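PDB 5GSZ: kinesin-like protein KIF19 from Mus musculus, which walks toward the plus ends of microtubules and depolymerises them at ciliary tips, thereby regulating the length of motile cilia. Local coordinates for residues 91-96 with 132-137; 125-130 with 246-251. All coordinates share one frame; numbering follows the deposited sequence.

Contact 1. Residues 91-96 with 132-137; sequences GVISGY and FRAIEE
Ile93 reaches across to Ala134 and Ile135, and all of the contact between 91-96 and 132-137 is made by these three residues. It is purely apolar. The longer branch of Ile93 ends in CD1, which lies 3.8 Å from Ala134 CB; the same methyl passes 4.0 Å from Ala134 O, so it rests against the turn of the helix as well as the alanine methyl. The shorter branch does separate work: Ile93 CG2 sits 4.0 Å from Ile135 CG1, with the two isoleucine side chains crossing at a slant. Torsions explain the division. CG1 of Ile93 stands between its backbone N and carbonyl carbon (chi1 58°), and the extended chi2 of 178° carries CD1 outward to the alanine, while CG2 is left to meet Ile135. The small Ala134 probably lets the tip of Ile93 settle close to the helix; the nearest CA atoms, those of Ile93 and Ile135, are 7.4 Å apart.

No backbone bond joins the two segments. Just past Ile93 the short helix closes in a Schellman motif, with Gly95 at positive phi (102°) and Tyr96 N bonded to Gly91 O at 2.8 Å. On the other side, the last turn of the long helix ends near two hydroxyls: Thr138 OG1 bonds Ala134 O, and Ser139 OG bonds Ile135 O.

Strand 142-154 adds to the apolar patch. Tyr144 touches both Ile93 and Ile135, and Val146 adds to the cover on Ile135. The contact therefore joins the end of helix 89-93, just ahead of strand 97-103, to the C-terminal turn of helix 123-136, toward the periphery of the motor domain.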
ATOM      1  N   GLY A  91      15.450   4.335  -8.994  1.00 44.11           N
ATOM      2  CA  GLY A  91      15.205   5.715  -8.607  1.00 42.94           C
ATOM      3  C   GLY A  91      15.418   5.967  -7.125  1.00 50.68           C
ATOM      4  O   GLY A  91      15.885   7.042  -6.728  1.00 48.22           O
ATOM      5  N   VAL A  92      15.079   4.989  -6.281  1.00 46.15           N
ATOM      6  CA  VAL A  92      15.147   5.227  -4.848  1.00 46.13           C
ATOM      7  C   VAL A  92      16.590   5.409  -4.407  1.00 46.36           C
ATOM      8  O   VAL A  92      16.898   6.280  -3.587  1.00 49.93           O
ATOM      9  CB  VAL A  92      14.441   4.099  -4.074  1.00 41.92           C
ATOM     10  CG1 VAL A  92      14.713   4.219  -2.593  1.00 38.75           C
ATOM     11  CG2 VAL A  92      12.937   4.171  -4.319  1.00 47.83           C
ATOM     12  N   ILE A  93      17.508   4.611  -4.942  1.00 45.90           N
ATOM     13  CA  ILE A  93      18.880   4.778  -4.496  1.00 48.54           C
ATOM     14  C   ILE A  93      19.516   5.990  -5.161  1.00 50.68           C
ATOM     15  O   ILE A  93      20.518   6.504  -4.665  1.00 54.41           O
ATOM     16  CB  ILE A  93      19.697   3.496  -4.726  1.00 48.86           C
ATOM     17  CG1 ILE A  93      19.704   3.090  -6.186  1.00 45.30           C
ATOM     18  CG2 ILE A  93      19.130   2.335  -3.930  1.00 46.24           C
ATOM     19  CD1 ILE A  93      20.559   1.855  -6.392  1.00 48.75           C
ATOM     20  N   SER A  94      18.923   6.487  -6.238  1.00 50.67           N
ATOM     21  CA  SER A  94      19.356   7.690  -6.931  1.00 49.07           C
ATOM     22  C   SER A  94      18.839   8.968  -6.293  1.00 56.53           C
ATOM     23  O   SER A  94      19.125  10.051  -6.814  1.00 55.32           O
ATOM     24  CB  SER A  94      18.887   7.644  -8.384  1.00 47.45           C
ATOM     25  OG  SER A  94      19.483   6.549  -9.058  1.00 58.78           O
ATOM     26  N   GLY A  95      18.053   8.867  -5.217  1.00 53.39           N
ATOM     27  CA  GLY A  95      17.496  10.022  -4.545  1.00 50.27           C
ATOM     28  C   GLY A  95      16.043  10.334  -4.841  1.00 52.81           C
ATOM     29  O   GLY A  95      15.514  11.310  -4.294  1.00 54.75           O
ATOM     30  N   TYR A  96      15.372   9.551  -5.668  1.00 52.03           N
ATOM     31  CA  TYR A  96      13.963   9.817  -5.895  1.00 53.98           C
ATOM     32  C   TYR A  96      13.109   9.062  -4.871  1.00 56.09           C
ATOM     33  O   TYR A  96      13.558   8.097  -4.241  1.00 60.96           O
ATOM     34  CB  TYR A  96      13.588   9.464  -7.333  1.00 53.89           C
ATOM     35  CG  TYR A  96      14.194  10.438  -8.320  1.00 61.75           C
ATOM     36  CD1 TYR A  96      15.545  10.375  -8.667  1.00 63.24           C
ATOM     37  CD2 TYR A  96      13.432  11.469  -8.859  1.00 70.68           C
ATOM     38  CE1 TYR A  96      16.100  11.288  -9.566  1.00 68.84           C
ATOM     39  CE2 TYR A  96      13.972  12.382  -9.749  1.00 73.09           C
ATOM     40  CZ  TYR A  96      15.307  12.291 -10.099  1.00 80.02           C
ATOM     41  OH  TYR A  96      15.850  13.206 -10.984  1.00 94.58           O
ATOM     42  N   PHE A 132      19.547  -4.105  -2.019  1.00 57.44           N
ATOM     43  CA  PHE A 132      20.916  -4.377  -1.595  1.00 54.85           C
ATOM     44  C   PHE A 132      21.791  -4.902  -2.730  1.00 54.26           C
ATOM     45  O   PHE A 132      23.008  -4.705  -2.706  1.00 57.14           O
ATOM     46  CB  PHE A 132      20.900  -5.370  -0.439  1.00 54.37           C
ATOM     47  CG  PHE A 132      20.142  -4.881   0.753  1.00 60.45           C
ATOM     48  CD1 PHE A 132      20.082  -3.524   1.040  1.00 63.39           C
ATOM     49  CD2 PHE A 132      19.465  -5.767   1.576  1.00 62.62           C
ATOM     50  CE1 PHE A 132      19.382  -3.063   2.139  1.00 57.46           C
ATOM     51  CE2 PHE A 132      18.753  -5.316   2.661  1.00 58.33           C
ATOM     52  CZ  PHE A 132      18.712  -3.965   2.943  1.00 64.00           C
ATOM     53  N   ARG A 133      21.211  -5.580  -3.717  1.00 51.19           N
ATOM     54  CA  ARG A 133      21.985  -5.930  -4.905  1.00 56.83           C
ATOM     55  C   ARG A 133      22.336  -4.689  -5.718  1.00 54.54           C
ATOM     56  O   ARG A 133      23.507  -4.452  -6.039  1.00 53.83           O
ATOM     57  CB  ARG A 133      21.211  -6.922  -5.771  1.00 61.03           C
ATOM     58  CG  ARG A 133      21.152  -8.318  -5.206  1.00 65.25           C
ATOM     59  CD  ARG A 133      20.633  -9.286  -6.242  1.00 68.68           C
ATOM     60  NE  ARG A 133      20.552 -10.618  -5.671  1.00 73.16           N
ATOM     61  CZ  ARG A 133      19.464 -11.114  -5.096  1.00 80.60           C
ATOM     62  NH1 ARG A 133      18.350 -10.383  -5.041  1.00 73.96           N
ATOM     63  NH2 ARG A 133      19.488 -12.344  -4.593  1.00 79.46           N
ATOM     64  N   ALA A 134      21.322  -3.900  -6.080  1.00 54.15           N
ATOM     65  CA  ALA A 134      21.547  -2.642  -6.779  1.00 51.71           C
ATOM     66  C   ALA A 134      22.554  -1.762  -6.053  1.00 55.59           C
ATOM     67  O   ALA A 134      23.317  -1.028  -6.695  1.00 57.00           O
ATOM     68  CB  ALA A 134      20.220  -1.898  -6.939  1.00 52.98           C
ATOM     69  N   ILE A 135      22.579  -1.823  -4.721  1.00 50.61           N
ATOM     70  CA  ILE A 135      23.527  -1.009  -3.974  1.00 51.26           C
ATOM     71  C   ILE A 135      24.946  -1.531  -4.150  1.00 57.50           C
ATOM     72  O   ILE A 135      25.891  -0.746  -4.293  1.00 59.78           O
ATOM     73  CB  ILE A 135      23.120  -0.931  -2.490  1.00 53.75           C
ATOM     74  CG1 ILE A 135      21.992   0.088  -2.318  1.00 52.12           C
ATOM     75  CG2 ILE A 135      24.299  -0.560  -1.613  1.00 43.78           C
ATOM     76  CD1 ILE A 135      21.512   0.197  -0.921  1.00 47.30           C
ATOM     77  N   GLU A 136      25.129  -2.856  -4.170  1.00 58.16           N
ATOM     78  CA  GLU A 136      26.487  -3.367  -4.323  1.00 58.36           C
ATOM     79  C   GLU A 136      26.958  -3.311  -5.779  1.00 58.95           C
ATOM     80  O   GLU A 136      28.146  -3.073  -6.032  1.00 56.98           O
ATOM     81  CB  GLU A 136      26.603  -4.787  -3.757  1.00 53.25           C
ATOM     82  CG  GLU A 136      28.050  -5.264  -3.689  1.00 61.08           C
ATOM     83  CD  GLU A 136      28.901  -4.536  -2.620  1.00 70.03           C
ATOM     84  OE1 GLU A 136      28.475  -4.447  -1.436  1.00 68.74           O
ATOM     85  OE2 GLU A 136      30.001  -4.037  -2.979  1.00 62.77           O
ATOM     86  N   GLU A 137      26.055  -3.477  -6.748  1.00 55.42           N
ATOM     87  CA  GLU A 137      26.486  -3.332  -8.132  1.00 52.82           C
ATOM     88  C   GLU A 137      26.901  -1.909  -8.463  1.00 56.73           C
ATOM     89  O   GLU A 137      27.433  -1.684  -9.549  1.00 58.76           O
ATOM     90  CB  GLU A 137      25.384  -3.785  -9.096  1.00 53.41           C
TER

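Contact 2. Residues 125-130 with 246-251; sequences VRTLND and LFMIDL
Met248 meets two successive residues of the helix, Thr127 and Leu128. Its sulfur lies against the threonine, with Met248 SD 3.9 Å from Thr127 CB, and the two side chains pass antiparallel, each alongside the other. The chain of Met248 then bends at chi3 (-69°), turning its methyl aside to Leu128, where Met248 CE and Leu128 CD1 are 3.6 Å apart. Thr127 also serves the residue two before Met248, on the same face of the strand: its CG2 touches Leu246 CD2 at 3.7 Å. That methyl is anti to the backbone N (chi1 -46° for OG1), a setting that leaves OG1 to bond Ile123 O one turn back. Ile123 O is the main partner of the hydroxyl, with a weak second bond to Thr85 OG1; CB and CG2 do most of the touching, with OG1 beside the sulfur.

Further out, backbone bonds to Val226 and Leu224 fix Leu246 and Met248 in the sheet, while Ile195 of helix 192-203 packs on Leu128. Phe247 and Ile249 turn to the other face, where they meet helix 302-307.

The helix segment runs nearly antiparallel to the strand, at 167° and with 11.1 Å between axes. This is helix-on-sheet packing in the core of the kinesin motor domain, a P-loop NTPase fold. The same strand ends near the nucleotide site: Asp250, opening the Asp-Leu-Ala-Gly sequence of kinesin switch II, bonds Thr111 of the P-loop and forms a salt bridge with Arg206.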
ATOM      1  N   VAL A 125      10.248  -7.906   1.344  1.00 39.91           N
ATOM      2  CA  VAL A 125      11.558  -8.540   1.288  1.00 41.92           C
ATOM      3  C   VAL A 125      12.074  -8.601  -0.148  1.00 43.32           C
ATOM      4  O   VAL A 125      13.274  -8.446  -0.389  1.00 52.29           O
ATOM      5  CB  VAL A 125      11.536  -9.934   1.964  1.00 47.38           C
ATOM      6  CG1 VAL A 125      10.989  -9.864   3.380  1.00 53.10           C
ATOM      7  CG2 VAL A 125      10.724 -10.912   1.175  1.00 49.48           C
ATOM      8  N   ARG A 126      11.196  -8.805  -1.125  1.00 42.59           N
ATOM      9  CA  ARG A 126      11.669  -8.826  -2.510  1.00 44.74           C
ATOM     10  C   ARG A 126      12.259  -7.481  -2.887  1.00 47.86           C
ATOM     11  O   ARG A 126      13.297  -7.408  -3.556  1.00 53.44           O
ATOM     12  CB  ARG A 126      10.537  -9.215  -3.472  1.00 47.97           C
ATOM     13  CG  ARG A 126      10.152 -10.672  -3.358  1.00 44.88           C
ATOM     14  CD  ARG A 126       8.862 -11.040  -4.054  1.00 47.50           C
ATOM     15  NE  ARG A 126       8.986 -12.423  -4.513  1.00 53.59           N
ATOM     16  CZ  ARG A 126       8.756 -13.512  -3.780  1.00 55.11           C
ATOM     17  NH1 ARG A 126       8.347 -13.419  -2.524  1.00 58.69           N
ATOM     18  NH2 ARG A 126       8.941 -14.710  -4.302  1.00 53.22           N
ATOM     19  N   THR A 127      11.641  -6.406  -2.418  1.00 48.94           N
ATOM     20  CA  THR A 127      12.146  -5.076  -2.709  1.00 49.98           C
ATOM     21  C   THR A 127      13.402  -4.761  -1.909  1.00 48.14           C
ATOM     22  O   THR A 127      14.356  -4.201  -2.460  1.00 50.01           O
ATOM     23  CB  THR A 127      11.059  -4.041  -2.441  1.00 44.99           C
ATOM     24  OG1 THR A 127       9.834  -4.495  -3.025  1.00 45.87           O
ATOM     25  CG2 THR A 127      11.429  -2.706  -3.054  1.00 38.95           C
ATOM     26  N   LEU A 128      13.420  -5.094  -0.612  1.00 48.05           N
ATOM     27  CA  LEU A 128      14.650  -4.914   0.157  1.00 46.97           C
ATOM     28  C   LEU A 128      15.805  -5.664  -0.478  1.00 53.71           C
ATOM     29  O   LEU A 128      16.959  -5.226  -0.400  1.00 56.17           O
ATOM     30  CB  LEU A 128      14.466  -5.354   1.610  1.00 43.11           C
ATOM     31  CG  LEU A 128      13.767  -4.416   2.605  1.00 51.80           C
ATOM     32  CD1 LEU A 128      12.295  -4.189   2.403  1.00 48.63           C
ATOM     33  CD2 LEU A 128      13.999  -4.890   4.019  1.00 55.29           C
ATOM     34  N   ASN A 129      15.507  -6.762  -1.157  1.00 56.45           N
ATOM     35  CA  ASN A 129      16.542  -7.648  -1.657  1.00 54.69           C
ATOM     36  C   ASN A 129      17.194  -7.089  -2.916  1.00 52.85           C
ATOM     37  O   ASN A 129      18.419  -6.989  -3.003  1.00 57.52           O
ATOM     38  CB  ASN A 129      15.920  -9.010  -1.909  1.00 56.05           C
ATOM     39  CG  ASN A 129      16.863 -10.123  -1.640  1.00 66.57           C
ATOM     40  OD1 ASN A 129      17.854 -10.321  -2.358  1.00 74.10           O
ATOM     41  ND2 ASN A 129      16.612 -10.827  -0.550  1.00 59.98           N
ATOM     42  N   ASP A 130      16.389  -6.716  -3.900  1.00 50.01           N
ATOM     43  CA  ASP A 130      16.950  -6.057  -5.065  1.00 56.30           C
ATOM     44  C   ASP A 130      17.550  -4.704  -4.718  1.00 55.17           C
ATOM     45  O   ASP A 130      18.316  -4.139  -5.511  1.00 51.13           O
ATOM     46  CB  ASP A 130      15.879  -5.880  -6.130  1.00 53.90           C
ATOM     47  CG  ASP A 130      15.683  -7.107  -6.954  1.00 56.17           C
ATOM     48  OD1 ASP A 130      16.513  -8.038  -6.819  1.00 61.22           O
ATOM     49  OD2 ASP A 130      14.724  -7.114  -7.754  1.00 54.97           O
ATOM     50  N   LEU A 246      11.715   5.269   0.117  1.00 42.60           N
ATOM     51  CA  LEU A 246      10.689   4.343  -0.337  1.00 41.15           C
ATOM     52  C   LEU A 246       9.715   4.083   0.806  1.00 39.60           C
ATOM     53  O   LEU A 246      10.132   3.874   1.947  1.00 38.96           O
ATOM     54  CB  LEU A 246      11.302   3.027  -0.837  1.00 40.19           C
ATOM     55  CG  LEU A 246      10.276   1.908  -1.101  1.00 43.22           C
ATOM     56  CD1 LEU A 246       9.283   2.275  -2.214  1.00 40.24           C
ATOM     57  CD2 LEU A 246      10.928   0.574  -1.381  1.00 40.30           C
ATOM     58  N   PHE A 247       8.422   4.124   0.500  1.00 39.23           N
ATOM     59  CA  PHE A 247       7.365   3.823   1.456  1.00 42.13           C
ATOM     60  C   PHE A 247       6.560   2.643   0.954  1.00 42.39           C
ATOM     61  O   PHE A 247       6.109   2.650  -0.197  1.00 42.46           O
ATOM     62  CB  PHE A 247       6.423   5.003   1.658  1.00 42.88           C
ATOM     63  CG  PHE A 247       6.949   6.048   2.579  1.00 46.66           C
ATOM     64  CD1 PHE A 247       6.809   5.913   3.943  1.00 46.75           C
ATOM     65  CD2 PHE A 247       7.563   7.182   2.084  1.00 49.29           C
ATOM     66  CE1 PHE A 247       7.283   6.891   4.789  1.00 53.67           C
ATOM     67  CE2 PHE A 247       8.029   8.153   2.934  1.00 49.18           C
ATOM     68  CZ  PHE A 247       7.889   8.006   4.279  1.00 49.19           C
ATOM     69  N   MET A 248       6.367   1.645   1.818  1.00 41.25           N
ATOM     70  CA  MET A 248       5.633   0.433   1.458  1.00 44.63           C
ATOM     71  C   MET A 248       4.520   0.230   2.475  1.00 42.84           C
ATOM     72  O   MET A 248       4.783  -0.051   3.652  1.00 42.31           O
ATOM     73  CB  MET A 248       6.565  -0.777   1.377  1.00 40.12           C
ATOM     74  CG  MET A 248       7.459  -0.712   0.151  1.00 44.27           C
ATOM     75  SD  MET A 248       8.564  -2.125  -0.108  1.00 48.41           S
ATOM     76  CE  MET A 248       9.714  -1.905   1.243  1.00 41.95           C
ATOM     77  N   ILE A 249       3.277   0.383   2.028  1.00 38.39           N
ATOM     78  CA  ILE A 249       2.157   0.568   2.935  1.00 36.97           C
ATOM     79  C   ILE A 249       1.138  -0.544   2.752  1.00 38.66           C
ATOM     80  O   ILE A 249       0.709  -0.831   1.628  1.00 36.73           O
ATOM     81  CB  ILE A 249       1.516   1.947   2.747  1.00 37.67           C
ATOM     82  CG1 ILE A 249       2.573   3.016   3.039  1.00 39.68           C
ATOM     83  CG2 ILE A 249       0.299   2.082   3.669  1.00 35.78           C
ATOM     84  CD1 ILE A 249       2.246   4.373   2.472  1.00 41.50           C
ATOM     85  N   ASP A 250       0.772  -1.167   3.878  1.00 40.91           N
ATOM     86  CA  ASP A 250      -0.350  -2.084   4.016  1.00 37.06           C
ATOM     87  C   ASP A 250      -1.497  -1.300   4.653  1.00 35.97           C
ATOM     88  O   ASP A 250      -1.528  -1.119   5.869  1.00 40.81           O
ATOM     89  CB  ASP A 250       0.061  -3.272   4.873  1.00 38.47           C
ATOM     90  CG  ASP A 250      -1.006  -4.365   4.925  1.00 43.47           C
ATOM     91  OD1 ASP A 250      -1.911  -4.377   4.064  1.00 40.18           O
ATOM     92  OD2 ASP A 250      -0.933  -5.220   5.834  1.00 45.53           O
ATOM     93  N   LEU A 251      -2.442  -0.846   3.836  1.00 35.05           N
ATOM     94  CA  LEU A 251      -3.452   0.098   4.299  1.00 39.68           C
ATOM     95  C   LEU A 251      -4.468  -0.564   5.226  1.00 45.81           C
ATOM     96  O   LEU A 251      -4.535  -1.788   5.375  1.00 48.31           O
ATOM     97  CB  LEU A 251      -4.212   0.723   3.131  1.00 34.67           C
ATOM     98  CG  LEU A 251      -3.499   1.745   2.263  1.00 37.00           C
ATOM     99  CD1 LEU A 251      -4.373   2.199   1.120  1.00 37.08           C
ATOM    100  CD2 LEU A 251      -3.115   2.911   3.118  1.00 42.19           C
TER

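How the contacts relate
Helix 123-136 serves both contacts, with its N-terminal half in contact 2 and its last turn in contact 1. Contact 2 is the core one: all four touching residues are buried, and the centre of the contact is about 9 Å from the centre of the chain. Contact 1 has its centre farther out, about 21 Å from that of the chain, and is only partly buried. Both interfaces are apolar, but contact 1 joins helix to helix through two isoleucines and an alanine methyl, whereas contact 2 joins helix to sheet and adds a thioether and a threonine. They meet where Val92 CG2 packs 4.0 Å from Leu246 CB, linking helix 89-93 to the central strand leading toward the nucleotide site.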